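Local coordinates for probable ABC transporter extracellular-binding protein yckB (Bacillus subtilis, PDB 2IEE), which probably serves as the extracellular solute-binding protein of an ABC transport system that depends on such a receptor, at residues K22-T27 with K64-E69; M70-M75 with A87-D92; D168-R173 with L194-H199; G112-R117 with T174-N179; S104-Y109 with P206-L211. One frame throughout, in Å; residues are numbered along the deposited sequence.

Contacts 1, 2 and 5 lie in one lobe of a solute-binding protein, contacts 3 and 4 in the other, with the centres of contacts 1 and 3 about 39 Å apart. Contact 1 passes into contact 2, where Ala26 CB packs on Met75 CG at 3.7 Å. Contact 2 joins contact 5 through charge: Asp90 OD1 meets Lys108 NZ at 2.7 Å. Strands 108-116 and 197-214 join contact 5 to contacts 4 and 3, whose centres lie about 8 Å apart and which Arg117 NH1 links by bonding Val169 O. The centres of contacts 2 and 5 lie about 11 and 9 Å from the centre of the chain, near the cleft where relatives of this fold hold their ligand.

Contact 1 (K22-T27 with K64-E69); sequences KIVVAT and KVEFKE
Strands Lys22-Thr27 and Lys64-Glu69 pair in parallel as the two ends of a beta-alpha-beta crossover whose helix, 49-60, lies over the face bearing Ile23, Val65 and Phe67. Five backbone bonds zip them together, among them Lys68 N to Val25 O at 2.7 Å. On the helix-covered face, Val25 CG2 rests on Val65 CG1 at 3.8 Å, while Val65 CG1 in turn lies over one face of the Phe67 ring, toward its rim. Val25 CB comes to Phe67 CD1 at 4.0 Å, the two side chains running alongside each other.

The face bearing Lys22, Val24, Glu66 and Lys68 carries the charges. The Lys22 and Lys64 chains lie side by side, CE of Lys22 3.5 Å from CD of Lys64. Lys64 stays extended, whereas Lys22 bends at chi3 (70°), which carries its NZ toward Glu66 OE1 in a long salt bridge of 3.7 Å. The other carboxylate oxygen, Glu66 OE2, holds Lys68 NZ at 3.0 Å, and Lys68 CG packs against Val24 CG1. Glu66 thus sits between two amines and probably offsets the like charges of Lys22 and Lys64. With an alanine at Lys22, Glu66 OE1 would probably lose this distant mate and the Lys64 methylenes their neighbour. Strand 22-27, flanked on its other side by strand 86-87, gives the 2-1-3 order of the type II periplasmic binding protein fold.

Contact 2 (M70-M75 with A87-D92); sequences MGIDGM and AANDID
Met75, present as selenomethionine, reaches from the start of helix 75-81 to Ala87 and Asn89. Its CB points toward the Ala87-Asp92 segment, and CG, anti to the backbone N (chi1 -166°), packs on Ala87 CB at 3.8 Å. Its other neighbour there is Ala26 of the central strand, so CG touches two alanine methyls, on adjoining sides. Next along, SE lies 3.6 Å from Asn89 CB, the two side chains crossing at about a right angle. A bend at chi3 (-84°) then turns CE alongside the Asn89 amide, 4.2 Å from its CG, with the backbone of Thr27 close by.

The two segments are loops that follow the parallel strands 64-69 and 86-87 at their C-terminal ends; in type II binding proteins this edge of the sheet faces the cleft between the lobes. Gly74 is the N-cap of the helix that Met75 begins, and the turn ahead of it is drawn in by Met75 N to Ile72 O at 3.3 Å. That turn presents Ile72, whose CD1 comes against the Asn89 amide and, more distantly, Ile91 CG1 at 4.3 Å. A glycine in place of Asn89 would probably open a gap beside SE and CE of Met75 and free the Ile72 tip to turn. Farther along the second loop, Asp90 N donates to Glu50 OE1.

Contact 3 (D168-R173 with L194-H199); sequences DVANGR and LNITIH
The side-chain amide of Asn195 is bonded at both ends, weakly at ND2: this nitrogen gives a weak bond of 3.5 Å to Ala170 O, fairly straight at 162°, whereas OD1 has the stronger partner, accepting the backbone N of Asp119. With CG anti to the backbone N (chi1 176°), the amide extends along the end of helix 162-171, where ND2 reaches Ala170 O in the last turn. Its CB meanwhile packs on Ala170 CB at 3.8 Å.

Ala170 is the centre of the packing. Its methyl lies 4.0 Å from Leu194 CG and equally near Ile196 CG2, while its CA approaches Asn195 O at 3.4 Å in a CA-H...O contact. Asn195 is itself the centre of an inverse gamma turn. Val169 adds CG1, 4.2 Å from Ile196 CG2, at the buried end of the patch.

Beyond Ala170 the helix closes in a Schellman motif, with Gly172 at positive phi and Arg173 N bonded weakly back to Asp168 O. Arg173 then folds back, its NH1 meeting Asp168 OD1 at 2.8 Å in a salt bridge whose hydrogen bond is weak; the carboxylate carbon lies at the edge of the guanidinium, in its plane. Asp168 OD2 has Tyr157 OH as a second partner. The helix end therefore meets the turn leading into strand 197-214 through methyl packing and one weak amide bond, while the ionic pair Asp168-Arg173 is made within the helix end and the residues just after it.

Contact 4 (G112-R117 with T174-N179); sequences GTAIVR and TDVILN
Backbone bonds come first: Thr113 pairs with Asn179 and Ile115 with Ile177 as antiparallel hydrogen-bonded pairs. Thr113 N reaches Asn179 O at 2.8 Å and Ile115 N reaches Ile177 O at 2.9 Å, each residue also accepting a bond in return. Between them Ala114 and Leu178 form the non-hydrogen-bonded pair.

Apolar contacts fill the face bearing Ala114 and Leu178. Ala114 CB touches Leu178 CD1 at 3.5 Å and Val176 CG2 at 3.7 Å, so one methyl meets two neighbouring branches of the other strand. Val176 CG2 also packs on Val116 CG1 at 3.9 Å, the two valines running alongside each other. This side of Leu178 is covered by helix 142-149; on the reverse face Ile115 and Ile177 meet helix 162-171, which places the strands inside the alpha/beta core of the second lobe.

Polar side chains close the end where strand 108-116 stops. Arg117 bends at chi3 (-75°), which brings its guanidinium to the Thr174-Asp175 loop. NH1 donates to Thr174 O at 2.8 Å, in both the carbonyl and guanidinium planes, while NH2 makes a straight salt bridge to Asp175 OD1 at 2.9 Å (166°), meeting that oxygen on its anti side. The carboxylate is turned 69° from the guanidinium. Val169 O takes a second bond from NH1, Asp120 pairs with NE, and Asp175 OD2 accepts Lys134 N. With two carboxylates and two carbonyls around it, the arginine is likely to stay charged and to tie the strand end, the loop and the end of helix 162-171 together.

Contact 5 (S104-Y109 with P206-L211); sequences STPYKY and PNKQAL
Ser104 and Tyr107 make the tight, buried part of the contact against Ala210 and Leu211. Ser104 OG lies between its own backbone N and carbonyl carbon (chi1 64°), a place from which it accepts Leu211 N at 2.9 Å while donating to Thr105 O. Ser104 N in turn bonds to Leu211 O at 3.0 Å, and Ala210 CB is wedged close, 3.2 Å from Ser104 O. The Tyr107 ring stands beside this pair with Ala210 CA over one face, a CH-pi contact 4.0 Å from CA to the ring centroid and offset toward the rim. Tyr107 OH passes on to Glu50 OE2, which fixes the far end of the ring.

Strands 108-116 and 197-214 pair here antiparallel, Tyr109 opposite Lys208, and both span the two lobes; paired strands of this kind form the hinge in type II solute-binding proteins. Lys108 bends at chi3 and chi4, curling NZ back to Gln209 OE1 at 2.7 Å. NZ, which also pairs with Asp90, lies above the amide, 63° out of the carbonyl plane and so not on a lone pair. Gln209 NE2 is held by Asn207 OD1 and by Asp92 OD1, so the amide is fixed at both ends.

The other face is looser and nearer solvent. Lys208 extends alongside Pro106 and Tyr109, with its CD 3.7 Å from Pro106 CG and 4.0 Å from Tyr109 CE2, methylenes against ring atoms.

Contact 1 (K22-T27 with K64-E69)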
# COMPACT_ATOMS: atom_id res chain seq x y z
N LYS A 22 -3.67 -18.65 18.04
CA LYS A 22 -2.84 -17.59 17.49
C LYS A 22 -2.50 -17.83 16.02
O LYS A 22 -2.26 -18.96 15.60
CB LYS A 22 -1.54 -17.46 18.29
CG LYS A 22 -1.74 -16.98 19.72
CD LYS A 22 -0.42 -16.92 20.51
CE LYS A 22 0.49 -15.80 20.02
NZ LYS A 22 1.67 -15.62 20.92
N ILE A 23 -2.49 -16.75 15.25
CA ILE A 23 -2.15 -16.83 13.83
C ILE A 23 -0.85 -16.06 13.64
O ILE A 23 -0.71 -14.93 14.11
CB ILE A 23 -3.25 -16.20 12.95
CG1 ILE A 23 -2.85 -16.27 11.48
CG2 ILE A 23 -3.49 -14.75 13.36
CD1 ILE A 23 -3.95 -15.85 10.53
N VAL A 24 0.11 -16.69 12.97
CA VAL A 24 1.40 -16.07 12.72
C VAL A 24 1.34 -15.33 11.39
O VAL A 24 1.02 -15.92 10.36
CB VAL A 24 2.52 -17.14 12.66
CG1 VAL A 24 3.87 -16.48 12.55
CG2 VAL A 24 2.46 -18.02 13.90
N VAL A 25 1.64 -14.03 11.42
CA VAL A 25 1.57 -13.24 10.20
C VAL A 25 2.84 -12.44 9.93
O VAL A 25 3.34 -11.73 10.80
CB VAL A 25 0.37 -12.25 10.25
CG1 VAL A 25 0.20 -11.57 8.90
CG2 VAL A 25 -0.89 -12.99 10.65
N ALA A 26 3.34 -12.56 8.71
CA ALA A 26 4.54 -11.84 8.32
C ALA A 26 4.17 -10.47 7.77
O ALA A 26 3.15 -10.31 7.09
CB ALA A 26 5.32 -12.63 7.26
N THR A 27 5.00 -9.48 8.09
CA THR A 27 4.80 -8.12 7.63
C THR A 27 6.17 -7.44 7.77
O THR A 27 7.02 -7.92 8.52
CB THR A 27 3.75 -7.38 8.48
OG1 THR A 27 3.44 -6.13 7.86
CG2 THR A 27 4.26 -7.13 9.89
N LYS A 64 -5.31 -14.48 18.51
CA LYS A 64 -4.30 -13.48 18.84
C LYS A 64 -3.40 -13.50 17.61
O LYS A 64 -3.34 -14.51 16.90
CB LYS A 64 -3.53 -13.91 20.08
CG LYS A 64 -2.34 -13.05 20.45
CD LYS A 64 -1.68 -13.58 21.72
CE LYS A 64 -0.46 -12.76 22.13
NZ LYS A 64 0.13 -13.26 23.42
N VAL A 65 -2.71 -12.41 17.35
CA VAL A 65 -1.83 -12.37 16.19
C VAL A 65 -0.37 -12.29 16.58
O VAL A 65 0.00 -11.53 17.47
CB VAL A 65 -2.15 -11.17 15.29
CG1 VAL A 65 -1.31 -11.24 14.02
CG2 VAL A 65 -3.63 -11.15 14.96
N GLU A 66 0.45 -13.08 15.91
CA GLU A 66 1.87 -13.07 16.16
C GLU A 66 2.51 -12.52 14.88
O GLU A 66 2.66 -13.24 13.89
CB GLU A 66 2.38 -14.48 16.44
CG GLU A 66 3.72 -14.51 17.14
CD GLU A 66 4.22 -15.93 17.36
OE1 GLU A 66 3.41 -16.77 17.81
OE2 GLU A 66 5.41 -16.20 17.09
N PHE A 67 2.87 -11.25 14.90
CA PHE A 67 3.48 -10.61 13.75
C PHE A 67 4.98 -10.87 13.67
O PHE A 67 5.73 -10.52 14.58
CB PHE A 67 3.21 -9.11 13.77
CG PHE A 67 1.81 -8.73 13.37
CD1 PHE A 67 1.39 -8.88 12.05
CD2 PHE A 67 0.91 -8.24 14.31
CE1 PHE A 67 0.09 -8.54 11.68
CE2 PHE A 67 -0.39 -7.90 13.95
CZ PHE A 67 -0.80 -8.04 12.63
N LYS A 68 5.41 -11.48 12.57
CA LYS A 68 6.81 -11.76 12.35
C LYS A 68 7.31 -10.75 11.33
O LYS A 68 6.90 -10.77 10.17
CB LYS A 68 7.00 -13.18 11.81
CG LYS A 68 6.71 -14.28 12.82
CD LYS A 68 7.61 -14.19 14.04
CE LYS A 68 7.34 -15.32 15.02
NZ LYS A 68 8.14 -15.19 16.27
N GLU A 69 8.19 -9.86 11.77
CA GLU A 69 8.74 -8.84 10.91
C GLU A 69 9.91 -9.37 10.09
O GLU A 69 10.83 -9.96 10.64
CB GLU A 69 9.19 -7.65 11.75
CG GLU A 69 8.04 -6.99 12.49
CD GLU A 69 8.50 -5.87 13.39
OE1 GLU A 69 9.37 -5.09 12.96
OE2 GLU A 69 7.99 -5.76 14.52

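Contact 2 (M70-M75 with A87-D92)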
# COMPACT_ATOMS: atom_id res chain seq x y z
N MSE A 70 9.85 -9.15 8.78
CA MSE A 70 10.89 -9.61 7.86
C MSE A 70 10.78 -8.86 6.53
O MSE A 70 9.76 -8.23 6.25
CB MSE A 70 10.74 -11.11 7.61
CG MSE A 70 9.40 -11.50 7.00
SE MSE A 70 9.20 -13.39 6.65
CE MSE A 70 8.73 -13.98 8.43
N GLY A 71 11.83 -8.94 5.72
CA GLY A 71 11.81 -8.27 4.43
C GLY A 71 10.78 -8.90 3.51
O GLY A 71 10.35 -10.03 3.75
N ILE A 72 10.39 -8.18 2.47
CA ILE A 72 9.41 -8.69 1.53
C ILE A 72 9.94 -9.97 0.88
O ILE A 72 9.18 -10.87 0.53
CB ILE A 72 9.09 -7.65 0.43
CG1 ILE A 72 7.96 -8.16 -0.47
CG2 ILE A 72 10.33 -7.36 -0.39
CD1 ILE A 72 6.61 -8.28 0.22
N ASP A 73 11.26 -10.04 0.72
CA ASP A 73 11.89 -11.20 0.11
C ASP A 73 11.83 -12.40 1.04
O ASP A 73 12.13 -12.30 2.23
CB ASP A 73 13.35 -10.88 -0.22
CG ASP A 73 14.08 -12.06 -0.84
OD1 ASP A 73 13.60 -12.57 -1.88
OD2 ASP A 73 15.13 -12.47 -0.30
N GLY A 74 11.45 -13.55 0.49
CA GLY A 74 11.37 -14.76 1.29
C GLY A 74 10.09 -14.84 2.11
O GLY A 74 9.82 -15.85 2.76
N MSE A 75 9.31 -13.77 2.08
CA MSE A 75 8.07 -13.72 2.83
C MSE A 75 7.10 -14.74 2.26
O MSE A 75 6.53 -15.55 3.00
CB MSE A 75 7.47 -12.31 2.74
CG MSE A 75 6.37 -12.02 3.74
SE MSE A 75 5.84 -10.15 3.69
CE MSE A 75 7.20 -9.41 4.85
N ALA A 87 0.85 -13.70 5.08
CA ALA A 87 1.71 -12.54 4.90
C ALA A 87 0.83 -11.33 4.58
O ALA A 87 -0.05 -11.41 3.71
CB ALA A 87 2.69 -12.79 3.76
N ALA A 88 1.05 -10.24 5.30
CA ALA A 88 0.29 -9.01 5.11
C ALA A 88 1.30 -7.90 4.90
O ALA A 88 1.87 -7.38 5.86
CB ALA A 88 -0.57 -8.72 6.34
N ASN A 89 1.53 -7.53 3.65
CA ASN A 89 2.52 -6.50 3.38
C ASN A 89 2.24 -5.75 2.09
O ASN A 89 3.09 -5.71 1.20
CB ASN A 89 3.91 -7.15 3.31
CG ASN A 89 5.03 -6.14 3.46
OD1 ASN A 89 6.06 -6.23 2.78
ND2 ASN A 89 4.86 -5.19 4.38
N ASP A 90 1.04 -5.19 1.97
CA ASP A 90 0.68 -4.41 0.79
C ASP A 90 0.95 -5.20 -0.50
O ASP A 90 1.39 -4.64 -1.50
CB ASP A 90 1.49 -3.11 0.80
CG ASP A 90 0.81 -1.99 0.04
OD1 ASP A 90 -0.38 -1.73 0.30
OD2 ASP A 90 1.49 -1.36 -0.80
N ILE A 91 0.67 -6.50 -0.47
CA ILE A 91 0.90 -7.35 -1.63
C ILE A 91 -0.28 -7.31 -2.61
O ILE A 91 -1.41 -7.63 -2.25
CB ILE A 91 1.17 -8.79 -1.19
CG1 ILE A 91 2.31 -8.79 -0.17
CG2 ILE A 91 1.52 -9.65 -2.38
CD1 ILE A 91 2.56 -10.13 0.48
N ASP A 92 0.01 -6.94 -3.85
CA ASP A 92 -1.04 -6.84 -4.86
C ASP A 92 -1.60 -8.20 -5.24
O ASP A 92 -0.90 -9.22 -5.22
CB ASP A 92 -0.53 -6.16 -6.14
CG ASP A 92 0.02 -4.76 -5.88
OD1 ASP A 92 -0.55 -4.03 -5.05
OD2 ASP A 92 1.02 -4.40 -6.53

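Contact 3 (D168-R173 with L194-H199)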
# COMPACT_ATOMS: atom_id res chain seq x y z
N ASP A 168 11.33 20.37 -3.74
CA ASP A 168 12.04 20.51 -5.00
C ASP A 168 11.05 20.60 -6.15
O ASP A 168 11.33 21.21 -7.18
CB ASP A 168 13.01 19.34 -5.21
CG ASP A 168 14.15 19.34 -4.20
OD1 ASP A 168 14.58 20.44 -3.79
OD2 ASP A 168 14.62 18.24 -3.84
N VAL A 169 9.89 19.97 -5.98
CA VAL A 169 8.87 20.04 -7.01
C VAL A 169 8.33 21.47 -6.96
O VAL A 169 8.27 22.17 -7.97
CB VAL A 169 7.71 19.08 -6.74
CG1 VAL A 169 6.55 19.38 -7.70
CG2 VAL A 169 8.16 17.64 -6.92
N ALA A 170 7.96 21.89 -5.75
CA ALA A 170 7.42 23.22 -5.52
C ALA A 170 8.40 24.30 -5.99
O ALA A 170 8.00 25.30 -6.55
CB ALA A 170 7.12 23.42 -4.03
N ASN A 171 9.68 24.06 -5.74
CA ASN A 171 10.74 24.99 -6.11
C ASN A 171 11.04 25.04 -7.59
O ASN A 171 11.64 25.99 -8.07
CB ASN A 171 12.03 24.62 -5.38
CG ASN A 171 12.01 25.01 -3.94
OD1 ASN A 171 12.79 24.52 -3.14
ND2 ASN A 171 11.11 25.93 -3.59
N GLY A 172 10.65 24.00 -8.31
CA GLY A 172 10.94 23.96 -9.73
C GLY A 172 12.26 23.24 -10.00
O GLY A 172 12.70 23.17 -11.14
N ARG A 173 12.89 22.72 -8.95
CA ARG A 173 14.15 21.98 -9.11
C ARG A 173 13.87 20.63 -9.78
O ARG A 173 14.71 20.11 -10.51
CB ARG A 173 14.85 21.80 -7.76
CG ARG A 173 15.30 23.10 -7.14
CD ARG A 173 16.24 22.89 -5.94
NE ARG A 173 17.48 22.22 -6.33
CZ ARG A 173 17.78 20.96 -6.01
NH1 ARG A 173 16.93 20.23 -5.30
NH2 ARG A 173 18.92 20.43 -6.43
N LEU A 194 2.53 24.12 0.61
CA LEU A 194 3.56 23.95 -0.41
C LEU A 194 2.96 24.01 -1.81
O LEU A 194 1.79 23.67 -2.01
CB LEU A 194 4.26 22.61 -0.19
CG LEU A 194 5.78 22.53 -0.34
CD1 LEU A 194 6.47 23.69 0.39
CD2 LEU A 194 6.25 21.20 0.23
N ASN A 195 3.76 24.44 -2.79
CA ASN A 195 3.27 24.53 -4.16
C ASN A 195 3.29 23.17 -4.84
O ASN A 195 4.05 22.95 -5.78
CB ASN A 195 4.10 25.53 -4.96
CG ASN A 195 3.68 25.59 -6.43
OD1 ASN A 195 2.50 25.49 -6.75
ND2 ASN A 195 4.65 25.76 -7.31
N ILE A 196 2.45 22.27 -4.36
CA ILE A 196 2.33 20.92 -4.91
C ILE A 196 0.87 20.49 -4.87
O ILE A 196 0.07 21.03 -4.10
CB ILE A 196 3.14 19.88 -4.09
CG1 ILE A 196 2.57 19.78 -2.68
CG2 ILE A 196 4.61 20.25 -4.07
CD1 ILE A 196 3.20 18.68 -1.83
N THR A 197 0.53 19.52 -5.70
CA THR A 197 -0.82 19.00 -5.74
C THR A 197 -0.76 17.71 -6.53
O THR A 197 0.23 17.43 -7.20
CB THR A 197 -1.78 19.98 -6.45
OG1 THR A 197 -3.12 19.46 -6.40
CG2 THR A 197 -1.37 20.16 -7.91
N ILE A 198 -1.82 16.92 -6.44
CA ILE A 198 -1.90 15.67 -7.18
C ILE A 198 -2.52 16.05 -8.52
O ILE A 198 -3.55 16.72 -8.55
CB ILE A 198 -2.80 14.65 -6.45
CG1 ILE A 198 -2.14 14.27 -5.12
CG2 ILE A 198 -3.03 13.43 -7.34
CD1 ILE A 198 -2.89 13.23 -4.30
N HIS A 199 -1.88 15.66 -9.62
CA HIS A 199 -2.41 16.00 -10.93
C HIS A 199 -3.82 15.42 -11.07
O HIS A 199 -4.03 14.23 -10.83
CB HIS A 199 -1.51 15.46 -12.04
CG HIS A 199 -1.82 16.02 -13.39
ND1 HIS A 199 -2.97 15.71 -14.08
CD2 HIS A 199 -1.14 16.89 -14.17
CE1 HIS A 199 -2.99 16.38 -15.22
NE2 HIS A 199 -1.89 17.10 -15.30

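Contact 4 (G112-R117 with T174-N179)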
# COMPACT_ATOMS: atom_id res chain seq x y z
N GLY A 112 -1.81 4.51 -9.16
CA GLY A 112 -0.76 5.50 -9.10
C GLY A 112 -1.20 6.87 -9.58
O GLY A 112 -2.14 6.99 -10.36
N THR A 113 -0.51 7.91 -9.11
CA THR A 113 -0.82 9.27 -9.52
C THR A 113 0.48 10.04 -9.61
O THR A 113 1.56 9.46 -9.51
CB THR A 113 -1.77 9.97 -8.52
OG1 THR A 113 -1.21 9.93 -7.20
CG2 THR A 113 -3.13 9.28 -8.50
N ALA A 114 0.38 11.35 -9.81
CA ALA A 114 1.55 12.19 -9.92
C ALA A 114 1.39 13.49 -9.14
O ALA A 114 0.33 14.11 -9.17
CB ALA A 114 1.83 12.52 -11.39
N ILE A 115 2.43 13.88 -8.44
CA ILE A 115 2.41 15.14 -7.71
C ILE A 115 3.22 16.10 -8.58
O ILE A 115 4.33 15.79 -8.99
CB ILE A 115 3.06 15.02 -6.32
CG1 ILE A 115 2.01 14.53 -5.32
CG2 ILE A 115 3.63 16.36 -5.89
CD1 ILE A 115 2.57 14.27 -3.94
N VAL A 116 2.61 17.24 -8.88
CA VAL A 116 3.24 18.26 -9.71
C VAL A 116 3.03 19.60 -9.00
O VAL A 116 2.44 19.63 -7.92
CB VAL A 116 2.57 18.30 -11.10
CG1 VAL A 116 2.81 16.99 -11.84
CG2 VAL A 116 1.06 18.54 -10.96
N ARG A 117 3.51 20.69 -9.59
CA ARG A 117 3.33 22.00 -8.98
C ARG A 117 1.86 22.41 -9.01
O ARG A 117 1.14 22.12 -9.97
CB ARG A 117 4.16 23.06 -9.71
CG ARG A 117 5.62 23.09 -9.28
CD ARG A 117 6.40 24.12 -10.07
NE ARG A 117 6.68 23.68 -11.43
CZ ARG A 117 7.50 22.68 -11.73
NH1 ARG A 117 8.13 22.02 -10.77
NH2 ARG A 117 7.72 22.35 -13.00
N THR A 174 12.69 20.08 -9.51
CA THR A 174 12.24 18.84 -10.15
C THR A 174 10.84 19.14 -10.66
O THR A 174 10.29 20.22 -10.38
CB THR A 174 12.17 17.65 -9.17
OG1 THR A 174 11.39 18.01 -8.03
CG2 THR A 174 13.59 17.22 -8.76
N ASP A 175 10.24 18.21 -11.40
CA ASP A 175 8.91 18.46 -11.96
C ASP A 175 7.78 17.57 -11.48
O ASP A 175 6.65 18.04 -11.30
CB ASP A 175 8.96 18.34 -13.48
CG ASP A 175 9.92 19.31 -14.10
OD1 ASP A 175 9.79 20.52 -13.82
OD2 ASP A 175 10.79 18.87 -14.88
N VAL A 176 8.06 16.29 -11.28
CA VAL A 176 7.01 15.37 -10.92
C VAL A 176 7.48 14.21 -10.05
O VAL A 176 8.64 13.81 -10.11
CB VAL A 176 6.38 14.82 -12.22
CG1 VAL A 176 7.45 14.07 -13.00
CG2 VAL A 176 5.18 13.93 -11.92
N ILE A 177 6.55 13.70 -9.24
CA ILE A 177 6.80 12.56 -8.37
C ILE A 177 5.68 11.57 -8.66
O ILE A 177 4.50 11.91 -8.56
CB ILE A 177 6.70 12.89 -6.87
CG1 ILE A 177 7.68 14.01 -6.51
CG2 ILE A 177 7.03 11.64 -6.04
CD1 ILE A 177 9.10 13.65 -6.78
N LEU A 178 6.04 10.34 -9.02
CA LEU A 178 5.06 9.30 -9.30
C LEU A 178 4.99 8.36 -8.09
O LEU A 178 6.02 7.86 -7.63
CB LEU A 178 5.47 8.51 -10.54
CG LEU A 178 4.68 8.74 -11.84
CD1 LEU A 178 4.43 10.22 -12.05
CD2 LEU A 178 5.45 8.13 -13.01
N ASN A 179 3.79 8.13 -7.56
CA ASN A 179 3.64 7.25 -6.41
C ASN A 179 2.18 6.86 -6.25
O ASN A 179 1.33 7.28 -7.04
CB ASN A 179 4.14 7.96 -5.14
CG ASN A 179 4.54 6.99 -4.03
OD1 ASN A 179 4.36 5.77 -4.16
ND2 ASN A 179 5.10 7.52 -2.95

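Contact 5 (S104-Y109 with P206-L211)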
# COMPACT_ATOMS: atom_id res chain seq x y z
N SER A 104 -7.15 -13.31 0.48
CA SER A 104 -8.40 -13.02 1.17
C SER A 104 -9.06 -12.04 0.22
O SER A 104 -8.47 -11.67 -0.79
CB SER A 104 -8.13 -12.32 2.50
OG SER A 104 -7.54 -11.04 2.29
N THR A 105 -10.29 -11.63 0.52
CA THR A 105 -10.93 -10.63 -0.32
C THR A 105 -10.05 -9.41 -0.11
O THR A 105 -9.37 -9.30 0.92
CB THR A 105 -12.37 -10.34 0.16
OG1 THR A 105 -12.38 -10.21 1.58
CG2 THR A 105 -13.31 -11.48 -0.26
N PRO A 106 -10.01 -8.49 -1.08
CA PRO A 106 -9.16 -7.30 -0.93
C PRO A 106 -9.67 -6.32 0.13
O PRO A 106 -10.88 -6.23 0.36
CB PRO A 106 -9.18 -6.67 -2.32
CG PRO A 106 -9.63 -7.80 -3.24
CD PRO A 106 -10.65 -8.51 -2.40
N TYR A 107 -8.76 -5.61 0.78
CA TYR A 107 -9.15 -4.61 1.77
C TYR A 107 -8.56 -3.23 1.47
O TYR A 107 -8.62 -2.32 2.30
CB TYR A 107 -8.81 -5.06 3.20
CG TYR A 107 -7.53 -5.84 3.40
CD1 TYR A 107 -6.29 -5.23 3.28
CD2 TYR A 107 -7.57 -7.19 3.77
CE1 TYR A 107 -5.12 -5.92 3.54
CE2 TYR A 107 -6.39 -7.90 4.03
CZ TYR A 107 -5.17 -7.26 3.92
OH TYR A 107 -4.01 -7.93 4.19
N LYS A 108 -7.99 -3.09 0.28
CA LYS A 108 -7.44 -1.81 -0.17
C LYS A 108 -7.38 -1.78 -1.69
O LYS A 108 -6.90 -2.72 -2.32
CB LYS A 108 -6.05 -1.54 0.41
CG LYS A 108 -5.47 -0.20 -0.04
CD LYS A 108 -4.41 0.36 0.93
CE LYS A 108 -3.07 -0.36 0.80
NZ LYS A 108 -2.42 -0.11 -0.51
N TYR A 109 -7.89 -0.69 -2.26
CA TYR A 109 -7.88 -0.50 -3.71
C TYR A 109 -7.22 0.85 -3.95
O TYR A 109 -7.51 1.82 -3.26
CB TYR A 109 -9.31 -0.49 -4.25
CG TYR A 109 -10.09 -1.75 -3.99
CD1 TYR A 109 -10.57 -2.04 -2.71
CD2 TYR A 109 -10.36 -2.66 -5.01
CE1 TYR A 109 -11.30 -3.21 -2.46
CE2 TYR A 109 -11.08 -3.83 -4.77
CZ TYR A 109 -11.55 -4.09 -3.50
OH TYR A 109 -12.27 -5.24 -3.26
N PRO A 206 -4.09 0.42 -11.88
CA PRO A 206 -4.94 0.12 -10.73
C PRO A 206 -4.37 -1.10 -9.99
O PRO A 206 -3.70 -1.94 -10.59
CB PRO A 206 -6.30 -0.16 -11.36
CG PRO A 206 -5.92 -0.77 -12.69
CD PRO A 206 -4.80 0.14 -13.14
N ASN A 207 -4.64 -1.19 -8.69
CA ASN A 207 -4.14 -2.30 -7.89
C ASN A 207 -4.96 -2.48 -6.62
O ASN A 207 -5.67 -1.57 -6.19
CB ASN A 207 -2.66 -2.06 -7.53
CG ASN A 207 -2.44 -0.73 -6.77
OD1 ASN A 207 -2.76 -0.61 -5.58
ND2 ASN A 207 -1.89 0.25 -7.47
N LYS A 208 -4.87 -3.68 -6.04
CA LYS A 208 -5.58 -4.00 -4.81
C LYS A 208 -4.73 -4.95 -3.98
O LYS A 208 -3.97 -5.75 -4.53
CB LYS A 208 -6.94 -4.64 -5.11
CG LYS A 208 -6.91 -5.90 -5.97
CD LYS A 208 -8.34 -6.29 -6.36
CE LYS A 208 -8.38 -7.43 -7.37
NZ LYS A 208 -9.79 -7.74 -7.77
N GLN A 209 -4.84 -4.84 -2.66
CA GLN A 209 -4.07 -5.68 -1.75
C GLN A 209 -4.95 -6.54 -0.85
O GLN A 209 -6.08 -6.17 -0.51
CB GLN A 209 -3.15 -4.81 -0.88
CG GLN A 209 -2.16 -3.97 -1.65
CD GLN A 209 -2.83 -2.86 -2.44
OE1 GLN A 209 -3.59 -2.08 -1.90
NE2 GLN A 209 -2.53 -2.79 -3.74
N ALA A 210 -4.42 -7.69 -0.46
CA ALA A 210 -5.16 -8.62 0.38
C ALA A 210 -4.20 -9.49 1.16
O ALA A 210 -2.99 -9.45 0.93
CB ALA A 210 -6.07 -9.50 -0.49
N LEU A 211 -4.74 -10.28 2.08
CA LEU A 211 -3.92 -11.18 2.88
C LEU A 211 -3.50 -12.39 2.05
O LEU A 211 -4.32 -12.99 1.36
CB LEU A 211 -4.71 -11.65 4.11
CG LEU A 211 -3.90 -12.46 5.11
CD1 LEU A 211 -2.89 -11.55 5.82
CD2 LEU A 211 -4.84 -13.13 6.11